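Local coordinates for protein peptide synthetase, module 7 (PDB 4TX3) that probably serves as the condensation-like X-domain of a teicoplanin-type peptide synthetase, recruiting cytochrome P450 enzymes to the carrier-bound peptide for cross-linking, at residues A55-H67 with V153-R166. Numbering follows the deposited sequence.
Sequences ALEAALRDVAARH and VFFRDLAAAYGARR
Leu158 fits as a knob among Leu56, Ala59, Leu60 and Val63, where helical segments 55-66 and 153-166 cross at 132°, their axes 8.1 Å apart at closest approach. With its CG anti to the backbone N (chi1 -170°), Leu158 brings its branched end up to the other helix and rests CD1 on Leu60 CD2 at 3.6 Å. Phe154 crosses Val63 at about a right angle, CE2 lying 3.6 Å from CG1, while Leu60 CD2 meets the ring edge at CZ. Strands 123-129 and 134-142 cover this tightly packed, buried side. Small residues let the backbones close in: Ala59 CB sits 3.6 Å from Tyr162 N and touches Ala161 CB.

The margin by Arg165 is more polar and solvent-facing, yet Arg165 is a knob among Ala55, Ala58, Ala59 and Asp62. Bent at chi2, Arg165 passes over Ala58 and grips Asp62 side-on, its NE 2.8 Å from Asp62 OD2 and its NH2 3.1 Å from Asp62 OD1, through both syn lone pairs, the groups nearly coplanar. With an alanine here, the Asp62 carboxylate would probably lose its two-pronged mate and Ala58 its apolar cover.

At the other end, buried Asp157 OD2 accepts a nearly straight bond from His67 NE2 at 2.6 Å, in the ring plane, and a second from Arg66 NE at 3.0 Å, from above the carboxylate. A water bridges Arg66 NH2 to that oxygen, and Arg173 pairs with OD1. Arg66 and His67 begin the RHExLRTxF-like motif of condensation domains. So many donors would probably stabilise the carboxylate's negative charge and fix that motif against helix 148-166.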
ATOM      1  N   ALA B  55       9.825  18.167  18.504  1.00 36.34           N
ATOM      2  CA  ALA B  55       9.699  17.777  17.105  1.00 40.78           C
ATOM      3  C   ALA B  55       8.377  17.066  16.861  1.00 37.86           C
ATOM      4  O   ALA B  55       7.719  17.299  15.859  1.00 37.78           O
ATOM      5  CB  ALA B  55      10.867  16.887  16.680  1.00 40.55           C
ATOM      6  N   LEU B  56       8.003  16.188  17.780  1.00 35.74           N
ATOM      7  CA  LEU B  56       6.725  15.516  17.695  1.00 35.50           C
ATOM      8  C   LEU B  56       5.601  16.562  17.688  1.00 36.33           C
ATOM      9  O   LEU B  56       4.680  16.499  16.881  1.00 34.36           O
ATOM     10  CB  LEU B  56       6.577  14.535  18.854  1.00 33.91           C
ATOM     11  CG  LEU B  56       5.327  13.661  18.887  1.00 35.50           C
ATOM     12  CD1 LEU B  56       5.152  12.974  17.547  1.00 31.00           C
ATOM     13  CD2 LEU B  56       5.407  12.646  20.033  1.00 28.97           C
ATOM     14  N   GLU B  57       5.715  17.552  18.560  1.00 34.75           N
ATOM     15  CA  GLU B  57       4.713  18.594  18.670  1.00 39.27           C
ATOM     16  C   GLU B  57       4.589  19.394  17.363  1.00 42.00           C
ATOM     17  O   GLU B  57       3.483  19.748  16.933  1.00 38.38           O
ATOM     18  CB  GLU B  57       5.050  19.524  19.844  1.00 39.19           C
ATOM     19  CG  GLU B  57       4.009  20.601  20.105  1.00 44.29           C
ATOM     20  CD  GLU B  57       4.453  21.612  21.158  1.00 51.89           C
ATOM     21  OE1 GLU B  57       5.260  22.508  20.821  1.00 51.94           O
ATOM     22  OE2 GLU B  57       3.988  21.513  22.322  1.00 54.03           O
ATOM     23  N   ALA B  58       5.722  19.681  16.733  1.00 40.67           N
ATOM     24  CA  ALA B  58       5.706  20.430  15.480  1.00 38.53           C
ATOM     25  C   ALA B  58       5.126  19.561  14.370  1.00 38.86           C
ATOM     26  O   ALA B  58       4.471  20.056  13.457  1.00 39.06           O
ATOM     27  CB  ALA B  58       7.112  20.904  15.114  1.00 36.56           C
ATOM     28  N   ALA B  59       5.367  18.257  14.476  1.00 35.90           N
ATOM     29  CA  ALA B  59       4.959  17.312  13.462  1.00 37.61           C
ATOM     30  C   ALA B  59       3.436  17.168  13.445  1.00 39.61           C
ATOM     31  O   ALA B  59       2.819  17.245  12.379  1.00 36.64           O
ATOM     32  CB  ALA B  59       5.625  15.980  13.690  1.00 34.64           C
ATOM     33  N   LEU B  60       2.846  16.972  14.623  1.00 38.94           N
ATOM     34  CA  LEU B  60       1.390  16.907  14.782  1.00 37.70           C
ATOM     35  C   LEU B  60       0.724  18.133  14.156  1.00 38.13           C
ATOM     36  O   LEU B  60      -0.234  18.026  13.396  1.00 36.54           O
ATOM     37  CB  LEU B  60       1.030  16.801  16.262  1.00 34.39           C
ATOM     38  CG  LEU B  60       1.375  15.441  16.873  1.00 36.83           C
ATOM     39  CD1 LEU B  60       1.428  15.497  18.415  1.00 39.07           C
ATOM     40  CD2 LEU B  60       0.364  14.410  16.397  1.00 36.20           C
ATOM     41  N   ARG B  61       1.272  19.298  14.475  1.00 38.56           N
ATOM     42  CA  ARG B  61       0.889  20.557  13.855  1.00 36.37           C
ATOM     43  C   ARG B  61       1.011  20.521  12.315  1.00 39.48           C
ATOM     44  O   ARG B  61       0.148  21.058  11.607  1.00 38.13           O
ATOM     45  CB  ARG B  61       1.754  21.674  14.439  1.00 38.56           C
ATOM     46  CG  ARG B  61       1.156  23.042  14.413  1.00 44.18           C
ATOM     47  CD  ARG B  61       2.114  24.040  15.065  1.00 53.76           C
ATOM     48  NE  ARG B  61       2.242  23.831  16.509  1.00 49.41           N
ATOM     49  CZ  ARG B  61       3.400  23.733  17.159  1.00 55.51           C
ATOM     50  NH1 ARG B  61       4.557  23.807  16.499  1.00 57.73           N
ATOM     51  NH2 ARG B  61       3.402  23.550  18.474  1.00 50.51           N
ATOM     52  N   ASP B  62       2.075  19.891  11.801  1.00 41.67           N
ATOM     53  CA  ASP B  62       2.305  19.797  10.355  1.00 35.73           C
ATOM     54  C   ASP B  62       1.317  18.879   9.659  1.00 36.96           C
ATOM     55  O   ASP B  62       0.997  19.080   8.488  1.00 35.24           O
ATOM     56  CB  ASP B  62       3.718  19.308  10.048  1.00 35.51           C
ATOM     57  CG  ASP B  62       4.783  20.331  10.397  1.00 45.47           C
ATOM     58  OD1 ASP B  62       4.469  21.544  10.474  1.00 47.10           O
ATOM     59  OD2 ASP B  62       5.942  19.913  10.615  1.00 50.25           O
ATOM     60  N   VAL B  63       0.839  17.863  10.367  1.00 33.47           N
ATOM     61  CA  VAL B  63      -0.128  16.972   9.769  1.00 32.15           C
ATOM     62  C   VAL B  63      -1.416  17.738   9.527  1.00 34.09           C
ATOM     63  O   VAL B  63      -2.068  17.556   8.500  1.00 35.33           O
ATOM     64  CB  VAL B  63      -0.392  15.751  10.647  1.00 35.22           C
ATOM     65  CG1 VAL B  63      -1.596  14.934  10.120  1.00 28.32           C
ATOM     66  CG2 VAL B  63       0.864  14.897  10.718  1.00 36.89           C
ATOM     67  N   ALA B  64      -1.775  18.618  10.456  1.00 35.21           N
ATOM     68  CA  ALA B  64      -2.999  19.396  10.282  1.00 36.43           C
ATOM     69  C   ALA B  64      -2.774  20.502   9.269  1.00 34.52           C
ATOM     70  O   ALA B  64      -3.724  20.957   8.618  1.00 35.18           O
ATOM     71  CB  ALA B  64      -3.487  19.975  11.616  1.00 33.46           C
ATOM     72  N   ALA B  65      -1.526  20.948   9.142  1.00 30.19           N
ATOM     73  CA  ALA B  65      -1.213  21.946   8.119  1.00 35.98           C
ATOM     74  C   ALA B  65      -1.493  21.332   6.752  1.00 32.92           C
ATOM     75  O   ALA B  65      -2.085  21.967   5.891  1.00 32.99           O
ATOM     76  CB  ALA B  65       0.232  22.424   8.219  1.00 29.08           C
ATOM     77  N   ARG B  66      -1.097  20.076   6.587  1.00 32.77           N
ATOM     78  CA  ARG B  66      -1.270  19.351   5.334  1.00 31.84           C
ATOM     79  C   ARG B  66      -2.749  19.079   5.031  1.00 35.30           C
ATOM     80  O   ARG B  66      -3.171  19.197   3.878  1.00 33.95           O
ATOM     81  CB  ARG B  66      -0.471  18.044   5.397  1.00 28.21           C
ATOM     82  CG  ARG B  66      -0.547  17.126   4.188  1.00 27.64           C
ATOM     83  CD  ARG B  66       0.494  16.015   4.343  1.00 29.71           C
ATOM     84  NE  ARG B  66       0.271  14.895   3.435  1.00 32.42           N
ATOM     85  CZ  ARG B  66       0.670  14.867   2.165  1.00 37.20           C
ATOM     86  NH1 ARG B  66       1.326  15.901   1.640  1.00 32.69           N
ATOM     87  NH2 ARG B  66       0.419  13.799   1.418  1.00 37.68           N
ATOM     88  N   HIS B  67      -3.526  18.733   6.063  1.00 32.04           N
ATOM     89  CA  HIS B  67      -4.938  18.345   5.916  1.00 30.82           C
ATOM     90  C   HIS B  67      -5.907  19.353   6.538  1.00 28.73           C
ATOM     91  O   HIS B  67      -6.070  19.382   7.757  1.00 32.23           O
ATOM     92  CB  HIS B  67      -5.194  16.979   6.561  1.00 31.60           C
ATOM     93  CG  HIS B  67      -4.365  15.869   5.998  1.00 33.93           C
ATOM     94  ND1 HIS B  67      -4.746  15.145   4.888  1.00 34.05           N
ATOM     95  CD2 HIS B  67      -3.185  15.341   6.404  1.00 31.62           C
ATOM     96  CE1 HIS B  67      -3.828  14.230   4.624  1.00 30.81           C
ATOM     97  NE2 HIS B  67      -2.873  14.326   5.529  1.00 31.57           N
ATOM     98  N   VAL B 153      -3.298   7.120   7.240  1.00 34.74           N
ATOM     99  CA  VAL B 153      -2.758   8.278   6.548  1.00 31.35           C
ATOM    100  C   VAL B 153      -2.162   9.230   7.577  1.00 30.38           C
ATOM    101  O   VAL B 153      -1.049   9.741   7.396  1.00 30.29           O
ATOM    102  CB  VAL B 153      -3.838   8.996   5.685  1.00 35.83           C
ATOM    103  CG1 VAL B 153      -3.293  10.312   5.088  1.00 28.95           C
ATOM    104  CG2 VAL B 153      -4.318   8.072   4.582  1.00 33.79           C
ATOM    105  N   PHE B 154      -2.893   9.436   8.671  1.00 28.72           N
ATOM    106  CA  PHE B 154      -2.448  10.340   9.725  1.00 29.41           C
ATOM    107  C   PHE B 154      -1.034   9.967  10.204  1.00 34.48           C
ATOM    108  O   PHE B 154      -0.136  10.813  10.248  1.00 33.82           O
ATOM    109  CB  PHE B 154      -3.429  10.336  10.900  1.00 27.94           C
ATOM    110  CG  PHE B 154      -3.090  11.338  11.981  1.00 36.09           C
ATOM    111  CD1 PHE B 154      -2.216  11.003  13.017  1.00 36.07           C
ATOM    112  CD2 PHE B 154      -3.629  12.618  11.958  1.00 34.31           C
ATOM    113  CE1 PHE B 154      -1.886  11.929  13.997  1.00 37.09           C
ATOM    114  CE2 PHE B 154      -3.311  13.546  12.943  1.00 34.02           C
ATOM    115  CZ  PHE B 154      -2.438  13.203  13.962  1.00 37.65           C
ATOM    116  N   PHE B 155      -0.821   8.694  10.523  1.00 30.31           N
ATOM    117  CA  PHE B 155       0.480   8.290  11.031  1.00 35.64           C
ATOM    118  C   PHE B 155       1.540   8.189   9.937  1.00 34.79           C
ATOM    119  O   PHE B 155       2.720   8.345  10.227  1.00 34.39           O
ATOM    120  CB  PHE B 155       0.355   6.982  11.830  1.00 31.53           C
ATOM    121  CG  PHE B 155      -0.382   7.173  13.122  1.00 33.60           C
ATOM    122  CD1 PHE B 155       0.220   7.832  14.180  1.00 35.41           C
ATOM    123  CD2 PHE B 155      -1.705   6.770  13.262  1.00 36.94           C
ATOM    124  CE1 PHE B 155      -0.476   8.055  15.358  1.00 38.61           C
ATOM    125  CE2 PHE B 155      -2.407   6.992  14.444  1.00 29.04           C
ATOM    126  CZ  PHE B 155      -1.798   7.636  15.480  1.00 31.56           C
ATOM    127  N   ARG B 156       1.146   7.975   8.682  1.00 35.49           N
ATOM    128  CA  ARG B 156       2.144   8.045   7.616  1.00 33.88           C
ATOM    129  C   ARG B 156       2.604   9.484   7.502  1.00 33.24           C
ATOM    130  O   ARG B 156       3.782   9.747   7.276  1.00 38.81           O
ATOM    131  CB  ARG B 156       1.605   7.524   6.273  1.00 38.53           C
ATOM    132  CG  ARG B 156       1.895   6.012   6.036  1.00 46.94           C
ATOM    133  CD  ARG B 156       0.931   5.375   5.032  1.00 45.20           C
ATOM    134  NE  ARG B 156       0.535   6.343   4.007  1.00 54.02           N
ATOM    135  CZ  ARG B 156      -0.582   6.261   3.288  1.00 48.28           C
ATOM    136  NH1 ARG B 156      -1.426   5.252   3.483  1.00 43.55           N
ATOM    137  NH2 ARG B 156      -0.855   7.187   2.379  1.00 37.81           N
ATOM    138  N   ASP B 157       1.691  10.428   7.699  1.00 32.61           N
ATOM    139  CA  ASP B 157       2.062  11.831   7.547  1.00 31.24           C
ATOM    140  C   ASP B 157       2.756  12.380   8.800  1.00 34.20           C
ATOM    141  O   ASP B 157       3.617  13.255   8.700  1.00 34.11           O
ATOM    142  CB  ASP B 157       0.837  12.660   7.176  1.00 29.90           C
ATOM    143  CG  ASP B 157       0.409  12.441   5.718  1.00 36.61           C
ATOM    144  OD1 ASP B 157       1.229  11.908   4.926  1.00 33.61           O
ATOM    145  OD2 ASP B 157      -0.740  12.798   5.359  1.00 34.88           O
ATOM    146  N   LEU B 158       2.395  11.855   9.969  1.00 34.74           N
ATOM    147  CA  LEU B 158       3.114  12.143  11.214  1.00 38.59           C
ATOM    148  C   LEU B 158       4.609  11.747  11.147  1.00 36.27           C
ATOM    149  O   LEU B 158       5.497  12.554  11.441  1.00 34.57           O
ATOM    150  CB  LEU B 158       2.437  11.423  12.384  1.00 34.08           C
ATOM    151  CG  LEU B 158       2.952  11.840  13.756  1.00 31.51           C
ATOM    152  CD1 LEU B 158       2.764  13.328  13.942  1.00 34.56           C
ATOM    153  CD2 LEU B 158       2.261  11.080  14.852  1.00 37.59           C
ATOM    154  N   ALA B 159       4.862  10.502  10.750  1.00 35.85           N
ATOM    155  CA  ALA B 159       6.214   9.981  10.579  1.00 36.48           C
ATOM    156  C   ALA B 159       7.055  10.847   9.641  1.00 38.04           C
ATOM    157  O   ALA B 159       8.211  11.157   9.944  1.00 40.50           O
ATOM    158  CB  ALA B 159       6.161   8.554  10.062  1.00 31.52           C
ATOM    159  N   ALA B 160       6.484  11.219   8.500  1.00 34.90           N
ATOM    160  CA  ALA B 160       7.187  12.060   7.529  1.00 36.91           C
ATOM    161  C   ALA B 160       7.569  13.417   8.128  1.00 40.89           C
ATOM    162  O   ALA B 160       8.699  13.893   7.951  1.00 38.44           O
ATOM    163  CB  ALA B 160       6.338  12.261   6.279  1.00 35.27           C
ATOM    164  N   ALA B 161       6.631  14.028   8.848  1.00 37.52           N
ATOM    165  CA  ALA B 161       6.877  15.329   9.451  1.00 34.94           C
ATOM    166  C   ALA B 161       7.809  15.231  10.672  1.00 41.35           C
ATOM    167  O   ALA B 161       8.636  16.124  10.885  1.00 37.06           O
ATOM    168  CB  ALA B 161       5.576  15.985   9.827  1.00 35.42           C
ATOM    169  N   TYR B 162       7.698  14.153  11.456  1.00 40.17           N
ATOM    170  CA  TYR B 162       8.601  13.970  12.601  1.00 35.80           C
ATOM    171  C   TYR B 162      10.049  13.813  12.137  1.00 40.25           C
ATOM    172  O   TYR B 162      10.958  14.381  12.735  1.00 39.03           O
ATOM    173  CB  TYR B 162       8.196  12.766  13.451  1.00 34.71           C
ATOM    174  CG  TYR B 162       9.101  12.524  14.655  1.00 39.54           C
ATOM    175  CD1 TYR B 162       9.089  13.388  15.744  1.00 38.29           C
ATOM    176  CD2 TYR B 162       9.963  11.425  14.703  1.00 42.86           C
ATOM    177  CE1 TYR B 162       9.910  13.175  16.843  1.00 41.30           C
ATOM    178  CE2 TYR B 162      10.783  11.196  15.808  1.00 41.05           C
ATOM    179  CZ  TYR B 162      10.751  12.074  16.879  1.00 43.48           C
ATOM    180  OH  TYR B 162      11.558  11.863  17.986  1.00 40.40           O
ATOM    181  N   GLY B 163      10.246  13.042  11.069  1.00 39.12           N
ATOM    182  CA  GLY B 163      11.547  12.887  10.456  1.00 34.43           C
ATOM    183  C   GLY B 163      12.220  14.220  10.207  1.00 39.44           C
ATOM    184  O   GLY B 163      13.334  14.457  10.684  1.00 46.51           O
ATOM    185  N   ALA B 164      11.537  15.101   9.481  1.00 39.69           N
ATOM    186  CA  ALA B 164      12.081  16.417   9.128  1.00 41.70           C
ATOM    187  C   ALA B 164      12.291  17.323  10.338  1.00 43.56           C
ATOM    188  O   ALA B 164      13.372  17.894  10.509  1.00 44.10           O
ATOM    189  CB  ALA B 164      11.168  17.114   8.115  1.00 42.87           C
ATOM    190  N   ARG B 165      11.248  17.474  11.157  1.00 41.38           N
ATOM    191  CA  ARG B 165      11.303  18.342  12.333  1.00 39.83           C
ATOM    192  C   ARG B 165      12.378  17.878  13.320  1.00 45.88           C
ATOM    193  O   ARG B 165      13.069  18.695  13.936  1.00 41.41           O
ATOM    194  CB  ARG B 165       9.944  18.398  13.025  1.00 34.96           C
ATOM    195  CG  ARG B 165       8.893  19.160  12.264  1.00 38.88           C
ATOM    196  CD  ARG B 165       9.262  20.637  12.116  1.00 38.07           C
ATOM    197  NE  ARG B 165       8.154  21.384  11.547  1.00 44.74           N
ATOM    198  CZ  ARG B 165       8.200  22.660  11.172  1.00 47.52           C
ATOM    199  NH1 ARG B 165       9.316  23.369  11.299  1.00 37.19           N
ATOM    200  NH2 ARG B 165       7.115  23.225  10.659  1.00 43.42           N
ATOM    201  N   ARG B 166      12.524  16.564  13.465  1.00 43.95           N
ATOM    202  CA  ARG B 166      13.569  16.018  14.323  1.00 44.27           C
ATOM    203  C   ARG B 166      14.959  16.381  13.793  1.00 45.02           C
ATOM    204  O   ARG B 166      15.901  16.541  14.560  1.00 48.08           O
ATOM    205  CB  ARG B 166      13.430  14.503  14.448  1.00 42.94           C
ATOM    206  CG  ARG B 166      14.435  13.886  15.372  1.00 48.05           C
ATOM    207  CD  ARG B 166      14.297  12.376  15.435  1.00 50.65           C
ATOM    208  NE  ARG B 166      15.298  11.829  16.348  1.00 51.62           N
ATOM    209  CZ  ARG B 166      16.542  11.526  15.992  1.00 46.75           C
ATOM    210  NH1 ARG B 166      16.929  11.700  14.742  1.00 44.76           N
ATOM    211  NH2 ARG B 166      17.393  11.045  16.887  1.00 51.67           N
TER
HETATM  212  O   HOH W   1      -0.857  11.879   2.861  1.00 30.88           O